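Local structure of putative ribose operon repressor (Burkholderia thailandensis, 3EGC) at residues Val105-Val110 with Val237-Arg242; Thr126-Ile131 with Lys145-Ala150; Leu190-Ser193 with Ile197-Gly200; Leu210-Gly213 with Glu217-Ser220. The protein is a putative LacI-family repressor that probably binds operator DNA and regulates transcription, perhaps in response to a small ligand such as a sugar. One frame throughout, in Å; residues are numbered along the deposited sequence.

Contact 1: residues Val105-Val110 with Val237-Arg242; sequences VLSENV and VEQPTR
Ser-107 OG donates a short hydrogen bond to Gln-239 OE1, 2.7 Å away, and so joins two of the crossover segments that run between the two lobes of the type I periplasmic-binding-protein fold. The hydroxyl lies in the carbonyl plane of the Gln-239 amide and meets OE1 on a lone pair, at a C=O...O angle of 132°. Ser-107 holds OG anti to its carbonyl carbon (chi1 -65°), which turns the hydroxyl across to the 237-242 segment. Gln-239 answers with a chain extended beyond CG that carries the amide to the serine. Its NE2 is bonded to Asp-222 OD1, and this second anchor, together with Ser-107, fixes the rotation of the buried amide.

Asn-109 lies near the same oxygen without bonding to it: OD1 of Asn-109 stays 4.2 Å from OE1 of Gln-239, and the two amide planes are turned 69° apart. The Asn-109 amide is engaged by helix 138-153, OD1 accepting from Arg-143 NH2 and ND2 bonding to Glu-142 OE2. The ring of Pro-240 also borders the serine, with CD 4.0 Å from Ser-107 OG.

The two backbones follow the same plan. Each leaves a strand, passes through an inverse gamma turn and enters a helix, with Glu-108 and Pro-240 at the turn centres and in the N-cap positions. Both turns are closed by weak bonds, Asn-109 N to Ser-107 O at 3.0 Å and Thr-241 N to Gln-239 O at 2.9 Å.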
loop_
_atom_site.group_PDB
_atom_site.type_symbol
_atom_site.label_atom_id
_atom_site.label_comp_id
_atom_site.label_asym_id
_atom_site.label_seq_id
_atom_site.Cartn_x
_atom_site.Cartn_y
_atom_site.Cartn_z
ATOM N N VAL A 105 15.675 -13.405 -1.216
ATOM C CA VAL A 105 15.253 -12.801 -2.446
ATOM C C VAL A 105 15.352 -11.275 -2.295
ATOM O O VAL A 105 14.532 -10.655 -1.621
ATOM C CB VAL A 105 13.784 -13.142 -2.800
ATOM C CG1 VAL A 105 13.411 -12.525 -4.203
ATOM C CG2 VAL A 105 13.562 -14.634 -2.735
ATOM N N LEU A 106 16.319 -10.688 -2.992
ATOM C CA LEU A 106 16.676 -9.313 -2.892
ATOM C C LEU A 106 16.603 -8.595 -4.275
ATOM O O LEU A 106 16.557 -9.224 -5.295
ATOM C CB LEU A 106 18.110 -9.256 -2.358
ATOM C CG LEU A 106 18.412 -10.171 -1.157
ATOM C CD1 LEU A 106 19.973 -10.185 -0.847
ATOM C CD2 LEU A 106 17.604 -9.755 0.088
ATOM N N SER A 107 16.630 -7.273 -4.280
ATOM C CA SER A 107 16.760 -6.520 -5.547
ATOM C C SER A 107 18.212 -6.257 -5.893
ATOM O O SER A 107 19.087 -6.356 -5.015
ATOM C CB SER A 107 16.036 -5.171 -5.485
ATOM O OG SER A 107 14.639 -5.368 -5.359
ATOM N N GLU A 108 18.458 -5.893 -7.151
ATOM C CA GLU A 108 19.796 -5.397 -7.537
ATOM C C GLU A 108 20.039 -3.918 -7.147
ATOM O O GLU A 108 20.124 -3.002 -8.005
ATOM C CB GLU A 108 20.127 -5.694 -9.015
ATOM C CG GLU A 108 19.221 -4.961 -10.025
ATOM C CD GLU A 108 19.295 -5.540 -11.443
ATOM O OE1 GLU A 108 20.070 -6.506 -11.674
ATOM O OE2 GLU A 108 18.578 -5.013 -12.317
ATOM N N ASN A 109 20.160 -3.683 -5.850
ATOM C CA ASN A 109 20.233 -2.297 -5.339
ATOM C C ASN A 109 21.406 -1.433 -5.822
ATOM O O ASN A 109 21.185 -0.317 -6.305
ATOM C CB ASN A 109 20.178 -2.274 -3.832
ATOM C CG ASN A 109 18.915 -2.960 -3.271
ATOM O OD1 ASN A 109 17.798 -2.548 -3.568
ATOM N ND2 ASN A 109 19.112 -3.945 -2.403
ATOM N N VAL A 110 22.635 -1.924 -5.690
ATOM C CA VAL A 110 23.794 -1.228 -6.263
ATOM C C VAL A 110 23.532 -0.811 -7.739
ATOM O O VAL A 110 23.534 0.363 -8.086
ATOM C CB VAL A 110 25.105 -2.128 -6.218
ATOM C CG1 VAL A 110 26.347 -1.289 -6.540
ATOM C CG2 VAL A 110 25.291 -2.792 -4.913
ATOM N N VAL A 237 13.623 3.970 -9.880
ATOM C CA VAL A 237 14.027 2.602 -10.058
ATOM C C VAL A 237 12.914 1.677 -9.562
ATOM O O VAL A 237 12.640 1.575 -8.348
ATOM C CB VAL A 237 15.470 2.287 -9.525
ATOM C CG1 VAL A 237 15.855 3.161 -8.401
ATOM C CG2 VAL A 237 15.642 0.762 -9.196
ATOM N N GLU A 238 12.233 1.066 -10.519
ATOM C CA GLU A 238 11.170 0.152 -10.205
ATOM C C GLU A 238 11.717 -1.146 -9.674
ATOM O O GLU A 238 12.622 -1.723 -10.259
ATOM C CB GLU A 238 10.286 -0.105 -11.433
ATOM C CG GLU A 238 9.150 -1.079 -11.198
ATOM C CD GLU A 238 8.375 -1.332 -12.447
ATOM O OE1 GLU A 238 8.562 -2.420 -13.069
ATOM O OE2 GLU A 238 7.584 -0.425 -12.822
ATOM N N GLN A 239 11.153 -1.594 -8.556
ATOM C CA GLN A 239 11.504 -2.892 -7.993
ATOM C C GLN A 239 10.460 -3.901 -8.442
ATOM O O GLN A 239 9.288 -3.528 -8.506
ATOM C CB GLN A 239 11.583 -2.815 -6.479
ATOM C CG GLN A 239 12.724 -1.988 -6.007
ATOM C CD GLN A 239 12.993 -2.194 -4.507
ATOM O OE1 GLN A 239 13.703 -3.130 -4.116
ATOM N NE2 GLN A 239 12.389 -1.342 -3.671
ATOM N N PRO A 240 10.871 -5.166 -8.723
ATOM C CA PRO A 240 9.920 -6.233 -9.077
ATOM C C PRO A 240 9.211 -6.818 -7.819
ATOM O O PRO A 240 9.345 -8.000 -7.476
ATOM C CB PRO A 240 10.829 -7.287 -9.737
ATOM C CG PRO A 240 12.127 -7.162 -8.957
ATOM C CD PRO A 240 12.226 -5.699 -8.508
ATOM N N THR A 241 8.431 -5.993 -7.162
ATOM C CA THR A 241 7.850 -6.371 -5.846
ATOM C C THR A 241 7.070 -7.646 -5.827
ATOM O O THR A 241 7.283 -8.487 -4.965
ATOM C CB THR A 241 6.909 -5.275 -5.307
ATOM O OG1 THR A 241 5.910 -4.942 -6.319
ATOM C CG2 THR A 241 7.675 -4.056 -4.988
ATOM N N ARG A 242 6.169 -7.802 -6.775
ATOM C CA ARG A 242 5.417 -9.043 -6.887
ATOM C C ARG A 242 6.264 -10.286 -7.119
ATOM O O ARG A 242 6.047 -11.310 -6.496
ATOM C CB ARG A 242 4.306 -8.897 -7.968
ATOM C CG ARG A 242 3.020 -8.321 -7.359
ATOM C CD ARG A 242 2.119 -7.616 -8.434
ATOM N NE ARG A 242 2.752 -6.395 -8.927
ATOM C CZ ARG A 242 2.245 -5.162 -8.828
ATOM N NH1 ARG A 242 1.040 -4.958 -8.294
ATOM N NH2 ARG A 242 2.950 -4.127 -9.314
#

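Contact 2: residues Thr126-Ile131 with Lys145-Ala150; sequences TRIGAI and KGFRAA
Phe-147 lays one face of its ring over the methyl group of Ala-130, packing helix 138-153 onto strand 128-131 within a beta-alpha-beta unit of the type I periplasmic-binding-protein fold. Ala-130 CB sits 4.1 Å from the ring centroid and only 8° off the ring normal, so this CH-pi contact is centred on the ring instead of lying over its rim. The helix segment runs almost exactly antiparallel to the strand segment, at 172°, with the axes 9.6 Å apart. This is the return path expected of a helix that connects two parallel strands.

The far edge of the same ring reaches Ile-128. There the carbonyl oxygen of Ile-128 lies in the ring plane, 3.2 Å from Phe-147 CZ, and the slightly positive rim of the aromatic ring probably makes this approach favourable. The CG2 branch of Ile-128 closes on the neighbouring corner, 3.6 Å from Phe-147 CE1, the two side chains meeting at a slant. Phe-147 reaches this far because CG stands anti to the backbone N (chi1 163°), extending the ring from the helix to the strand. Ile-128 and Ala-130, two positions apart, both direct their side chains toward the helix, and the intervening Gly-129 adds only a light backbone contact.

The side-chain packing is apolar and buried, and other elements complete it: Val-117 of helix 109-122, Val-158 and Ile-163 also touch the phenylalanine. Between Ile-128 and Ala-130, the carbonyl oxygen of Gly-129 comes within 4.0 Å of Phe-147 CE1, obliquely to the ring.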
loop_
_atom_site.group_PDB
_atom_site.type_symbol
_atom_site.label_atom_id
_atom_site.label_comp_id
_atom_site.label_asym_id
_atom_site.label_seq_id
_atom_site.Cartn_x
_atom_site.Cartn_y
_atom_site.Cartn_z
ATOM N N THR A 126 26.249 18.015 -10.725
ATOM C CA THR A 126 27.549 17.684 -10.169
ATOM C C THR A 126 27.514 17.679 -8.625
ATOM O O THR A 126 28.256 16.977 -7.978
ATOM C CB THR A 126 28.641 18.666 -10.670
ATOM O OG1 THR A 126 28.298 20.020 -10.276
ATOM C CG2 THR A 126 28.817 18.547 -12.182
ATOM N N ARG A 127 26.648 18.497 -8.054
ATOM C CA ARG A 127 26.403 18.485 -6.613
ATOM C C ARG A 127 25.255 17.513 -6.355
ATOM O O ARG A 127 24.083 17.898 -6.349
ATOM C CB ARG A 127 26.063 19.883 -6.112
ATOM C CG ARG A 127 27.322 20.830 -6.002
ATOM C CD ARG A 127 26.908 22.238 -5.511
ATOM N NE ARG A 127 26.454 23.102 -6.628
ATOM C CZ ARG A 127 25.510 24.030 -6.533
ATOM N NH1 ARG A 127 25.168 24.757 -7.608
ATOM N NH2 ARG A 127 24.899 24.230 -5.367
ATOM N N ILE A 128 25.597 16.245 -6.145
ATOM C CA ILE A 128 24.570 15.262 -5.980
ATOM C C ILE A 128 24.609 14.595 -4.609
ATOM O O ILE A 128 25.651 14.136 -4.188
ATOM C CB ILE A 128 24.628 14.204 -7.107
ATOM C CG1 ILE A 128 24.475 14.902 -8.462
ATOM C CG2 ILE A 128 23.557 13.160 -6.894
ATOM C CD1 ILE A 128 24.600 13.967 -9.636
ATOM N N GLY A 129 23.466 14.525 -3.937
ATOM C CA GLY A 129 23.411 13.889 -2.645
ATOM C C GLY A 129 22.494 12.651 -2.613
ATOM O O GLY A 129 21.847 12.295 -3.601
ATOM N N ALA A 130 22.446 12.019 -1.464
ATOM C CA ALA A 130 21.669 10.834 -1.277
ATOM C C ALA A 130 21.016 10.832 0.132
ATOM O O ALA A 130 21.670 11.059 1.106
ATOM C CB ALA A 130 22.577 9.575 -1.448
ATOM N N ILE A 131 19.721 10.601 0.186
ATOM C CA ILE A 131 19.016 10.429 1.444
ATOM C C ILE A 131 18.559 8.983 1.445
ATOM O O ILE A 131 17.801 8.561 0.581
ATOM C CB ILE A 131 17.779 11.343 1.556
ATOM C CG1 ILE A 131 18.066 12.742 0.980
ATOM C CG2 ILE A 131 17.258 11.364 2.993
ATOM C CD1 ILE A 131 19.031 13.530 1.824
ATOM N N LYS A 145 26.198 2.676 -1.831
ATOM C CA LYS A 145 27.302 2.153 -2.647
ATOM C C LYS A 145 27.170 2.415 -4.175
ATOM O O LYS A 145 28.165 2.753 -4.848
ATOM C CB LYS A 145 27.454 0.656 -2.403
ATOM C CG LYS A 145 28.460 -0.036 -3.266
ATOM C CD LYS A 145 28.662 -1.495 -2.822
ATOM C CE LYS A 145 29.659 -2.194 -3.762
ATOM N NZ LYS A 145 29.856 -3.652 -3.488
ATOM N N GLY A 146 25.947 2.253 -4.698
ATOM C CA GLY A 146 25.669 2.512 -6.106
ATOM C C GLY A 146 25.843 3.977 -6.440
ATOM O O GLY A 146 26.402 4.338 -7.477
ATOM N N PHE A 147 25.405 4.817 -5.515
ATOM C CA PHE A 147 25.606 6.231 -5.626
ATOM C C PHE A 147 27.098 6.583 -5.720
ATOM O O PHE A 147 27.535 7.266 -6.651
ATOM C CB PHE A 147 24.916 6.929 -4.494
ATOM C CG PHE A 147 25.381 8.343 -4.273
ATOM C CD1 PHE A 147 24.901 9.375 -5.087
ATOM C CD2 PHE A 147 26.275 8.645 -3.250
ATOM C CE1 PHE A 147 25.253 10.658 -4.889
ATOM C CE2 PHE A 147 26.670 9.958 -3.050
ATOM C CZ PHE A 147 26.135 10.979 -3.863
ATOM N N ARG A 148 27.888 6.034 -4.822
ATOM C CA ARG A 148 29.306 6.377 -4.762
ATOM C C ARG A 148 30.029 5.881 -6.003
ATOM O O ARG A 148 30.978 6.541 -6.487
ATOM C CB ARG A 148 29.985 5.818 -3.516
ATOM C CG ARG A 148 29.555 6.454 -2.195
ATOM C CD ARG A 148 30.488 5.916 -1.060
ATOM N NE ARG A 148 30.030 6.300 0.279
ATOM C CZ ARG A 148 30.358 7.441 0.880
ATOM N NH1 ARG A 148 31.145 8.341 0.252
ATOM N NH2 ARG A 148 29.866 7.690 2.088
ATOM N N ALA A 149 29.600 4.729 -6.513
ATOM C CA ALA A 149 30.265 4.143 -7.643
ATOM C C ALA A 149 29.989 4.984 -8.886
ATOM O O ALA A 149 30.855 5.117 -9.743
ATOM C CB ALA A 149 29.826 2.690 -7.851
ATOM N N ALA A 150 28.789 5.539 -8.988
ATOM C CA ALA A 150 28.435 6.390 -10.134
ATOM C C ALA A 150 29.227 7.699 -10.076
ATOM O O ALA A 150 29.763 8.165 -11.050
ATOM C CB ALA A 150 26.909 6.710 -10.140
#

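Contact 3: residues Leu190-Ser193 with Ile197-Gly200; sequences LLTS and ITEG
Thr-192, the last residue of its strand, turns its side chain into the start of helix 195-208. At the branch point, CB of Thr-192 lies 3.4 Å from Thr-198 OG1 and 3.9 Å from Ile-197 CG2, and the Thr-192 methyl CG2 meets the same Ile-197 methyl at 4.1 Å, the two side chains running alongside in opposite senses. The hydroxyl takes the other branch. With chi1 at 50°, OG1 is placed between the backbone N and the carbonyl carbon and faces Thr-198, whose OG1 it meets in a 2.6 Å hydrogen bond that either hydroxyl could donate. The threonine side chains stand roughly perpendicular.

Both oxygens have further partners. Thr-192 OG1 is bonded to Val-219 O, while Thr-198 OG1 is also hydrogen-bonded to Ser-220 OG and, one helical turn back, to Ser-194 O. This buried cluster of hydroxyls and carbonyls thus ties the strand end to the helix and to the next strand. Ser-193 OG is modelled 3.0 Å from Ile-197 CD1, a doubtful closeness.

The contact spans the tight turn from strand to helix in a beta-alpha-beta crossover. Strand 189-192 lies in the sheet between strands 128-131 and 217-221, both parallel to it, and Ile-197 extends the packing of the helix to Ile-131. On the helix, Glu-199 packs against Pro-225 of the second subunit.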
loop_
_atom_site.group_PDB
_atom_site.type_symbol
_atom_site.label_atom_id
_atom_site.label_comp_id
_atom_site.label_asym_id
_atom_site.label_seq_id
_atom_site.Cartn_x
_atom_site.Cartn_y
_atom_site.Cartn_z
ATOM N N LEU A 190 19.227 14.732 -5.669
ATOM C CA LEU A 190 19.255 13.773 -4.599
ATOM C C LEU A 190 18.868 12.426 -5.188
ATOM O O LEU A 190 17.968 12.358 -6.058
ATOM C CB LEU A 190 18.221 14.165 -3.523
ATOM C CG LEU A 190 18.585 14.955 -2.237
ATOM C CD1 LEU A 190 20.067 15.485 -2.172
ATOM C CD2 LEU A 190 17.528 15.998 -1.855
ATOM N N LEU A 191 19.548 11.373 -4.726
ATOM C CA LEU A 191 19.009 10.057 -4.813
ATOM C C LEU A 191 18.220 9.822 -3.507
ATOM O O LEU A 191 18.768 10.054 -2.400
ATOM C CB LEU A 191 20.129 9.030 -4.904
ATOM C CG LEU A 191 19.815 7.532 -4.827
ATOM C CD1 LEU A 191 18.930 6.983 -5.982
ATOM C CD2 LEU A 191 21.096 6.656 -4.659
ATOM N N THR A 192 16.991 9.341 -3.620
ATOM C CA THR A 192 16.265 8.906 -2.435
ATOM C C THR A 192 16.046 7.398 -2.470
ATOM O O THR A 192 15.674 6.859 -3.514
ATOM C CB THR A 192 14.910 9.615 -2.301
ATOM O OG1 THR A 192 14.222 9.513 -3.557
ATOM C CG2 THR A 192 15.118 11.152 -1.949
ATOM N N SER A 193 16.273 6.729 -1.347
ATOM C CA SER A 193 16.295 5.302 -1.345
ATOM C C SER A 193 14.934 4.554 -1.296
ATOM O O SER A 193 14.922 3.376 -1.402
ATOM C CB SER A 193 17.236 4.804 -0.249
ATOM O OG SER A 193 16.728 5.098 1.013
ATOM N N ILE A 197 10.921 7.801 1.768
ATOM C CA ILE A 197 11.967 8.806 1.871
ATOM C C ILE A 197 11.768 9.932 0.867
ATOM O O ILE A 197 11.976 11.111 1.203
ATOM C CB ILE A 197 13.383 8.149 1.782
ATOM C CG1 ILE A 197 13.620 7.332 3.061
ATOM C CG2 ILE A 197 14.513 9.185 1.593
ATOM C CD1 ILE A 197 14.695 6.348 2.866
ATOM N N THR A 198 11.339 9.570 -0.344
ATOM C CA THR A 198 10.993 10.592 -1.338
ATOM C C THR A 198 9.893 11.542 -0.821
ATOM O O THR A 198 9.952 12.738 -1.047
ATOM C CB THR A 198 10.589 9.997 -2.700
ATOM O OG1 THR A 198 11.638 9.164 -3.184
ATOM C CG2 THR A 198 10.373 11.133 -3.679
ATOM N N GLU A 199 8.907 10.996 -0.092
ATOM C CA GLU A 199 7.915 11.871 0.586
ATOM C C GLU A 199 8.620 12.876 1.535
ATOM O O GLU A 199 8.413 14.066 1.455
ATOM C CB GLU A 199 6.886 11.022 1.357
ATOM C CG GLU A 199 6.153 9.963 0.482
ATOM C CD GLU A 199 5.174 9.163 1.257
ATOM O OE1 GLU A 199 5.383 8.996 2.493
ATOM O OE2 GLU A 199 4.185 8.700 0.633
ATOM N N GLY A 200 9.491 12.396 2.412
ATOM C CA GLY A 200 10.231 13.277 3.320
ATOM C C GLY A 200 11.113 14.328 2.639
ATOM O O GLY A 200 11.159 15.501 3.065
#

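Contact 4: residues Leu210-Gly213 with Glu217-Ser220; sequences LRYG and EIVS
Tyr-212 turns the edge of its ring to Ile-218: its CD2 lies 4.1 Å from Ile-218 CD1, near the plane of the ring, and CE2 is 4.2 Å from Ile-218 CB. Nearby, the backbone of Gly-213 rests on the Glu-217 side chain, the Gly-213 carbonyl oxygen lying 3.5 Å from Glu-217 CG. Between them these contacts fold the loop back onto the beginning of strand 217-221.

A water joins the two segments at the phenol end. It donates to Tyr-212 OH at 2.6 Å and accepts from Ile-218 N at 3.1 Å, linking the side chain of the loop to the strand backbone.

What positions these groups lies one step further out. Tyr-212 has CG anti to its backbone nitrogen (chi1 166°), which brings the ring edge beside Ile-218, and OH is also bonded to Pro-232 O, so the phenol is held at its far end. Met-202 and Leu-205 of helix 195-208, with Leu-230 and Leu-234, pack about the tyrosine. The Glu-217 carboxylate is anchored beyond the two segments, OE1 forming a salt bridge with Arg-123 NE and a hydrogen bond with His-125 NE2. Gly-213 turns the chain with phi 108° and psi -103°, angles at which a CB would press on the carbonyl oxygen of Tyr-212.

The loop completes the connection from helix 195-208 to strand 217-221, which lies between strands 189-192 and 236-238 in the sheet. Ile-218 faces helix 195-208, whereas Val-219 packs on Ala-116 and Leu-120 of helix 109-122.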
loop_
_atom_site.group_PDB
_atom_site.type_symbol
_atom_site.label_atom_id
_atom_site.label_comp_id
_atom_site.label_asym_id
_atom_site.label_seq_id
_atom_site.Cartn_x
_atom_site.Cartn_y
_atom_site.Cartn_z
ATOM N N LEU A 210 12.162 25.416 -1.197
ATOM C CA LEU A 210 12.863 25.060 -2.425
ATOM C C LEU A 210 11.937 24.451 -3.456
ATOM O O LEU A 210 10.890 23.968 -3.130
ATOM C CB LEU A 210 14.063 24.159 -2.151
ATOM C CG LEU A 210 15.152 24.698 -1.197
ATOM C CD1 LEU A 210 16.256 23.673 -0.953
ATOM C CD2 LEU A 210 15.747 25.954 -1.794
ATOM N N ARG A 211 12.315 24.493 -4.718
ATOM C CA ARG A 211 11.428 24.017 -5.759
ATOM C C ARG A 211 11.906 22.712 -6.370
ATOM O O ARG A 211 13.017 22.635 -6.942
ATOM C CB ARG A 211 11.229 25.074 -6.837
ATOM C CG ARG A 211 10.528 26.345 -6.331
ATOM C CD ARG A 211 10.886 27.505 -7.264
ATOM N NE ARG A 211 12.337 27.668 -7.424
ATOM C CZ ARG A 211 12.894 28.401 -8.389
ATOM N NH1 ARG A 211 12.125 29.036 -9.248
ATOM N NH2 ARG A 211 14.217 28.480 -8.523
ATOM N N TYR A 212 11.071 21.682 -6.199
ATOM C CA TYR A 212 11.306 20.444 -6.875
ATOM C C TYR A 212 11.455 20.833 -8.332
ATOM O O TYR A 212 10.627 21.562 -8.851
ATOM C CB TYR A 212 10.144 19.470 -6.707
ATOM C CG TYR A 212 10.258 18.340 -7.680
ATOM C CD1 TYR A 212 9.540 18.336 -8.878
ATOM C CD2 TYR A 212 11.129 17.291 -7.443
ATOM C CE1 TYR A 212 9.665 17.317 -9.799
ATOM C CE2 TYR A 212 11.248 16.241 -8.352
ATOM C CZ TYR A 212 10.532 16.259 -9.531
ATOM O OH TYR A 212 10.691 15.204 -10.413
ATOM N N GLY A 213 12.514 20.359 -8.979
ATOM C CA GLY A 213 12.769 20.740 -10.338
ATOM C C GLY A 213 13.949 21.681 -10.465
ATOM O O GLY A 213 15.075 21.263 -10.363
ATOM N N GLU A 217 16.533 18.305 -8.171
ATOM C CA GLU A 217 15.928 17.132 -8.808
ATOM C C GLU A 217 16.073 15.887 -7.926
ATOM O O GLU A 217 16.862 15.884 -6.967
ATOM C CB GLU A 217 16.422 16.921 -10.257
ATOM C CG GLU A 217 15.752 17.910 -11.266
ATOM C CD GLU A 217 16.300 17.838 -12.696
ATOM O OE1 GLU A 217 17.148 16.988 -13.029
ATOM O OE2 GLU A 217 15.845 18.633 -13.531
ATOM N N ILE A 218 15.275 14.863 -8.229
ATOM C CA ILE A 218 15.177 13.666 -7.420
ATOM C C ILE A 218 15.003 12.406 -8.244
ATOM O O ILE A 218 14.125 12.343 -9.114
ATOM C CB ILE A 218 13.961 13.733 -6.427
ATOM C CG1 ILE A 218 14.116 14.921 -5.463
ATOM C CG2 ILE A 218 13.796 12.379 -5.677
ATOM C CD1 ILE A 218 12.887 15.116 -4.470
ATOM N N VAL A 219 15.838 11.399 -7.986
ATOM C CA VAL A 219 15.525 10.069 -8.508
ATOM C C VAL A 219 15.273 9.199 -7.278
ATOM O O VAL A 219 15.913 9.403 -6.259
ATOM C CB VAL A 219 16.653 9.487 -9.412
ATOM C CG1 VAL A 219 16.768 10.312 -10.643
ATOM C CG2 VAL A 219 18.082 9.452 -8.635
ATOM N N SER A 220 14.358 8.246 -7.399
ATOM C CA SER A 220 13.876 7.489 -6.288
ATOM C C SER A 220 13.807 6.003 -6.642
ATOM O O SER A 220 13.650 5.668 -7.817
ATOM C CB SER A 220 12.478 7.977 -5.912
ATOM O OG SER A 220 11.958 7.288 -4.781
HETATM O O HOH W 1 13.211 14.766 -10.564
#

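How the contacts relate
From the N terminus, the chain first reaches contact 1 at 105-110, as it crosses between the lobes, and returns to close that long loop only at 237-242. The other three contacts nest inside this loop, in series. Contact 2 closes first, joining strand 128-131 to its following helix. Contact 3 opens on the neighbouring strand 189-192 and closes on the helix that follows; contact 4 opens in the loop after that helix and closes on strand 217-221, the next in the sheet. Backbone pairing connects these steps: Gly-129 O to Leu-191 N, then Thr-192 N to Val-219 O, and probably Val-237 N to Ser-220 O. Val-110 also packs on Gly-146, bringing contact 1 against contact 2.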